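Local coordinates for ornithine carbamoyltransferase (Gloeobacter violaceus, PDB 3GD5), which probably catalyses the reversible transfer of the carbamoyl group from carbamoyl phosphate to ornithine, giving citrulline and phosphate in arginine biosynthesis, at residues Arg154-Gly166 against Val180-Pro194. Numbering follows the deposited sequence.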
loop_
_atom_site.group_PDB
_atom_site.type_symbol
_atom_site.label_atom_id
_atom_site.label_comp_id
_atom_site.label_asym_id
_atom_site.label_seq_id
_atom_site.Cartn_x
_atom_site.Cartn_y
_atom_site.Cartn_z
ATOM N N ARG A 154 -31.362 -39.889 -7.782
ATOM C CA ARG A 154 -30.334 -40.856 -8.161
ATOM C C ARG A 154 -29.107 -40.117 -8.686
ATOM O O ARG A 154 -29.163 -38.916 -8.946
ATOM C CB ARG A 154 -30.864 -41.792 -9.253
ATOM C CG ARG A 154 -31.292 -41.063 -10.527
ATOM C CD ARG A 154 -31.713 -42.024 -11.629
ATOM N NE ARG A 154 -32.223 -41.321 -12.807
ATOM C CZ ARG A 154 -33.345 -40.603 -12.830
ATOM N NH1 ARG A 154 -34.084 -40.488 -11.735
ATOM N NH2 ARG A 154 -33.729 -39.996 -13.949
ATOM N N LEU A 155 -28.000 -40.840 -8.840
ATOM C CA LEU A 155 -26.775 -40.247 -9.354
ATOM C C LEU A 155 -26.268 -41.047 -10.545
ATOM O O LEU A 155 -25.860 -40.477 -11.559
ATOM C CB LEU A 155 -25.695 -40.213 -8.270
ATOM C CG LEU A 155 -26.008 -39.453 -6.984
ATOM C CD1 LEU A 155 -24.810 -39.541 -6.069
ATOM C CD2 LEU A 155 -26.340 -38.002 -7.286
ATOM N N ALA A 156 -26.301 -42.370 -10.408
ATOM C CA ALA A 156 -25.844 -43.283 -11.453
ATOM C C ALA A 156 -26.744 -43.207 -12.679
ATOM O O ALA A 156 -27.952 -43.009 -12.558
ATOM C CB ALA A 156 -25.813 -44.715 -10.912
ATOM N N GLY A 157 -26.150 -43.359 -13.860
ATOM C CA GLY A 157 -26.924 -43.302 -15.089
ATOM C C GLY A 157 -27.041 -41.888 -15.622
ATOM O O GLY A 157 -27.084 -41.670 -16.831
ATOM N N LEU A 158 -27.091 -40.923 -14.710
ATOM C CA LEU A 158 -27.192 -39.515 -15.073
ATOM C C LEU A 158 -25.961 -39.044 -15.844
ATOM O O LEU A 158 -24.911 -39.689 -15.818
ATOM C CB LEU A 158 -27.346 -38.670 -13.807
ATOM C CG LEU A 158 -28.728 -38.135 -13.431
ATOM C CD1 LEU A 158 -29.804 -39.174 -13.698
ATOM C CD2 LEU A 158 -28.708 -37.723 -11.962
ATOM N N LYS A 159 -26.104 -37.925 -16.546
ATOM C CA LYS A 159 -24.994 -37.357 -17.290
ATOM C C LYS A 159 -24.801 -35.881 -16.907
ATOM O O LYS A 159 -25.750 -35.086 -16.915
ATOM C CB LYS A 159 -25.221 -37.470 -18.799
ATOM C CG LYS A 159 -24.028 -36.970 -19.613
ATOM C CD LYS A 159 -24.395 -36.655 -21.056
ATOM C CE LYS A 159 -23.173 -36.213 -21.849
ATOM N NZ LYS A 159 -23.485 -35.839 -23.261
ATOM N N LEU A 160 -23.559 -35.537 -16.571
ATOM C CA LEU A 160 -23.168 -34.176 -16.181
ATOM C C LEU A 160 -22.260 -33.599 -17.275
ATOM O O LEU A 160 -21.294 -34.236 -17.704
ATOM C CB LEU A 160 -22.417 -34.230 -14.835
ATOM C CG LEU A 160 -21.779 -33.049 -14.072
ATOM C CD1 LEU A 160 -20.952 -32.200 -15.014
ATOM C CD2 LEU A 160 -22.840 -32.212 -13.385
ATOM N N ALA A 161 -22.584 -32.403 -17.745
ATOM C CA ALA A 161 -21.773 -31.744 -18.760
ATOM C C ALA A 161 -21.201 -30.461 -18.167
ATOM O O ALA A 161 -21.941 -29.609 -17.676
ATOM C CB ALA A 161 -22.607 -31.424 -19.981
ATOM N N TYR A 162 -19.879 -30.339 -18.198
ATOM C CA TYR A 162 -19.201 -29.157 -17.675
ATOM C C TYR A 162 -18.623 -28.371 -18.840
ATOM O O TYR A 162 -17.987 -28.938 -19.726
ATOM C CB TYR A 162 -18.070 -29.560 -16.726
ATOM C CG TYR A 162 -17.239 -28.391 -16.245
ATOM C CD1 TYR A 162 -17.500 -27.779 -15.023
ATOM C CD2 TYR A 162 -16.200 -27.888 -17.026
ATOM C CE1 TYR A 162 -16.745 -26.690 -14.584
ATOM C CE2 TYR A 162 -15.438 -26.800 -16.600
ATOM C CZ TYR A 162 -15.712 -26.210 -15.378
ATOM O OH TYR A 162 -14.933 -25.164 -14.943
ATOM N N VAL A 163 -18.847 -27.062 -18.842
ATOM C CA VAL A 163 -18.332 -26.217 -19.914
ATOM C C VAL A 163 -17.608 -25.025 -19.317
ATOM O O VAL A 163 -18.115 -24.372 -18.404
ATOM C CB VAL A 163 -19.471 -25.713 -20.850
ATOM C CG1 VAL A 163 -20.259 -26.902 -21.390
ATOM C CG2 VAL A 163 -20.395 -24.752 -20.104
ATOM N N GLY A 164 -16.417 -24.756 -19.837
ATOM C CA GLY A 164 -15.619 -23.650 -19.352
ATOM C C GLY A 164 -14.158 -24.036 -19.246
ATOM O O GLY A 164 -13.608 -24.691 -20.135
ATOM N N ASP A 165 -13.527 -23.636 -18.148
ATOM C CA ASP A 165 -12.114 -23.921 -17.916
ATOM C C ASP A 165 -11.912 -25.181 -17.085
ATOM O O ASP A 165 -12.545 -25.357 -16.045
ATOM C CB ASP A 165 -11.469 -22.712 -17.230
ATOM C CG ASP A 165 -10.072 -22.995 -16.720
ATOM O OD1 ASP A 165 -9.333 -23.778 -17.351
ATOM O OD2 ASP A 165 -9.704 -22.410 -15.682
ATOM N N GLY A 166 -11.043 -26.069 -17.560
ATOM C CA GLY A 166 -10.764 -27.300 -16.834
ATOM C C GLY A 166 -9.944 -26.953 -15.608
ATOM O O GLY A 166 -8.710 -27.022 -15.626
ATOM N N VAL A 180 -19.716 -42.067 -8.567
ATOM C CA VAL A 180 -21.111 -42.395 -8.275
ATOM C C VAL A 180 -21.809 -42.994 -9.491
ATOM O O VAL A 180 -23.015 -43.251 -9.461
ATOM C CB VAL A 180 -21.920 -41.159 -7.791
ATOM C CG1 VAL A 180 -21.431 -40.720 -6.418
ATOM C CG2 VAL A 180 -21.809 -40.027 -8.797
ATOM N N GLY A 181 -21.044 -43.212 -10.558
ATOM C CA GLY A 181 -21.603 -43.795 -11.763
ATOM C C GLY A 181 -22.282 -42.786 -12.663
ATOM O O GLY A 181 -23.092 -43.154 -13.514
ATOM N N MET A 182 -21.962 -41.511 -12.478
ATOM C CA MET A 182 -22.552 -40.464 -13.296
ATOM C C MET A 182 -21.596 -40.170 -14.442
ATOM O O MET A 182 -20.399 -39.961 -14.222
ATOM C CB MET A 182 -22.779 -39.197 -12.461
ATOM C CG MET A 182 -23.505 -38.077 -13.199
ATOM S SD MET A 182 -23.708 -36.543 -12.223
ATOM C CE MET A 182 -24.782 -37.071 -10.983
ATOM N N SER A 183 -22.120 -40.175 -15.665
ATOM C CA SER A 183 -21.303 -39.888 -16.834
ATOM C C SER A 183 -20.993 -38.398 -16.874
ATOM O O SER A 183 -21.831 -37.569 -16.520
ATOM C CB SER A 183 -22.034 -40.298 -18.117
ATOM O OG SER A 183 -22.107 -41.711 -18.235
ATOM N N ILE A 184 -19.783 -38.058 -17.296
ATOM C CA ILE A 184 -19.398 -36.658 -17.372
ATOM C C ILE A 184 -18.648 -36.308 -18.645
ATOM O O ILE A 184 -17.736 -37.016 -19.073
ATOM C CB ILE A 184 -18.527 -36.230 -16.159
ATOM C CG1 ILE A 184 -18.076 -34.771 -16.344
ATOM C CG2 ILE A 184 -17.333 -37.176 -16.000
ATOM C CD1 ILE A 184 -17.331 -34.184 -15.167
ATOM N N ALA A 185 -19.054 -35.201 -19.246
ATOM C CA ALA A 185 -18.435 -34.699 -20.458
ATOM C C ALA A 185 -17.932 -33.296 -20.113
ATOM O O ALA A 185 -18.711 -32.429 -19.703
ATOM C CB ALA A 185 -19.465 -34.638 -21.578
ATOM N N VAL A 186 -16.629 -33.080 -20.259
ATOM C CA VAL A 186 -16.043 -31.788 -19.953
ATOM C C VAL A 186 -15.558 -31.106 -21.215
ATOM O O VAL A 186 -14.645 -31.588 -21.885
ATOM C CB VAL A 186 -14.869 -31.931 -18.962
ATOM C CG1 VAL A 186 -13.911 -32.999 -19.455
ATOM C CG2 VAL A 186 -14.141 -30.599 -18.813
ATOM N N ALA A 187 -16.180 -29.975 -21.529
ATOM C CA ALA A 187 -15.831 -29.203 -22.709
ATOM C C ALA A 187 -15.066 -27.935 -22.328
ATOM O O ALA A 187 -15.538 -27.121 -21.527
ATOM C CB ALA A 187 -17.104 -28.841 -23.487
ATOM N N THR A 188 -13.882 -27.771 -22.910
ATOM C CA THR A 188 -13.044 -26.608 -22.633
ATOM C C THR A 188 -12.302 -26.186 -23.884
ATOM O O THR A 188 -12.239 -26.931 -24.863
ATOM C CB THR A 188 -11.949 -26.926 -21.604
ATOM O OG1 THR A 188 -10.858 -27.583 -22.267
ATOM C CG2 THR A 188 -12.482 -27.826 -20.508
ATOM N N PRO A 189 -11.734 -24.972 -23.875
ATOM C CA PRO A 189 -10.994 -24.546 -25.062
ATOM C C PRO A 189 -9.753 -25.441 -25.121
ATOM O O PRO A 189 -9.435 -26.137 -24.150
ATOM C CB PRO A 189 -10.655 -23.088 -24.755
ATOM C CG PRO A 189 -11.805 -22.652 -23.906
ATOM C CD PRO A 189 -11.983 -23.834 -22.975
ATOM N N GLU A 190 -9.057 -25.413 -26.251
ATOM C CA GLU A 190 -7.872 -26.235 -26.469
ATOM C C GLU A 190 -6.793 -26.231 -25.382
ATOM O O GLU A 190 -6.371 -27.296 -24.924
ATOM C CB GLU A 190 -7.237 -25.863 -27.808
ATOM C CG GLU A 190 -6.033 -26.693 -28.179
ATOM C CD GLU A 190 -5.593 -26.431 -29.601
ATOM O OE1 GLU A 190 -6.401 -26.687 -30.521
ATOM O OE2 GLU A 190 -4.448 -25.965 -29.803
ATOM N N GLY A 191 -6.334 -25.057 -24.969
ATOM C CA GLY A 191 -5.289 -25.026 -23.957
ATOM C C GLY A 191 -5.738 -24.983 -22.505
ATOM O O GLY A 191 -4.920 -24.809 -21.598
ATOM N N PHE A 192 -7.031 -25.151 -22.268
ATOM C CA PHE A 192 -7.537 -25.099 -20.906
ATOM C C PHE A 192 -8.268 -26.372 -20.541
ATOM O O PHE A 192 -9.329 -26.326 -19.932
ATOM C CB PHE A 192 -8.473 -23.897 -20.734
ATOM C CG PHE A 192 -7.825 -22.572 -21.044
ATOM C CD1 PHE A 192 -7.468 -22.246 -22.349
ATOM C CD2 PHE A 192 -7.546 -21.665 -20.024
ATOM C CE1 PHE A 192 -6.838 -21.039 -22.642
ATOM C CE2 PHE A 192 -6.916 -20.452 -20.302
ATOM C CZ PHE A 192 -6.559 -20.138 -21.618
ATOM N N THR A 193 -7.694 -27.511 -20.910
ATOM C CA THR A 193 -8.308 -28.799 -20.618
ATOM C C THR A 193 -7.940 -29.257 -19.209
ATOM O O THR A 193 -6.988 -28.749 -18.610
ATOM C CB THR A 193 -7.843 -29.883 -21.628
ATOM O OG1 THR A 193 -6.431 -30.097 -21.490
ATOM C CG2 THR A 193 -8.141 -29.445 -23.054
ATOM N N PRO A 194 -8.704 -30.219 -18.657
ATOM C CA PRO A 194 -8.463 -30.759 -17.317
ATOM C C PRO A 194 -7.101 -31.434 -17.305
ATOM O O PRO A 194 -6.597 -31.832 -18.351
ATOM C CB PRO A 194 -9.574 -31.792 -17.146
ATOM C CG PRO A 194 -10.648 -31.320 -18.066
ATOM C CD PRO A 194 -9.884 -30.854 -19.268
#
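Met-182 holds its CG anti to the backbone N (chi1 -175°) and then bends at chi3 (-66°), a shape that lays the side chain along Leu-155, Leu-158 and Leu-160, where the loop runs into strand 159-163. Its SD lies 3.7 Å from Leu-160 CB, CG packs on Leu-158 CB, and CE reaches over Leu-155 O and touches CD2 of both Leu-155 and Leu-158. An alanine here would probably open a gap beside the three leucines, leaving Leu-160 CB without its sulfur neighbour and the leucines freer to shift. Beside it, Leu-155 CD1 meets Val-180 CG1 at 3.6 Å, tying the loop before strand 159-163 to the last turn of helix 168-180. That helix closes in a Schellman motif at Gly-181, whose O accepts a hydrogen bond from Gly-157 N, the donor standing above the carbonyl plane.

From there the two strands run parallel, 15° apart, and their backbones alternate as donors and acceptors: Leu-160 N to Ser-183 O (2.7 Å), Ala-185 N to Leu-160 O, Tyr-162 N to Ala-185 O, Ala-187 N to Tyr-162 O. On one face Leu-160 and Ile-184 lie side by side, and Tyr-162 CD2 touches Val-186 CG2 at 3.8 Å; on the other the extended Lys-159 passes its CE over Ala-185 CB, while NZ hydrogen-bonds to Ala-222 O and Arg-224 O.

At the C-terminal end of the strands, Tyr-162 OH donates a hydrogen bond to Asp-165 O (2.6 Å), and Gly-166 N one to Phe-192 O. Asp-165 OD1 lies in plane at the Phe-192 ring edge, its carboxylate nearly perpendicular to the ring, and hydrogen-bonds to NE2 of His-245 of the second subunit. The Tyr-162 side chain lies about 4 Å from that of Asp-232, which probably binds ornithine. Neighbouring parallel strands 159-163 and 183-187, joined by helix 168-180, make the beta-alpha-beta crossover from which parallel alpha/beta sheets, like this ornithine-binding domain's, are built.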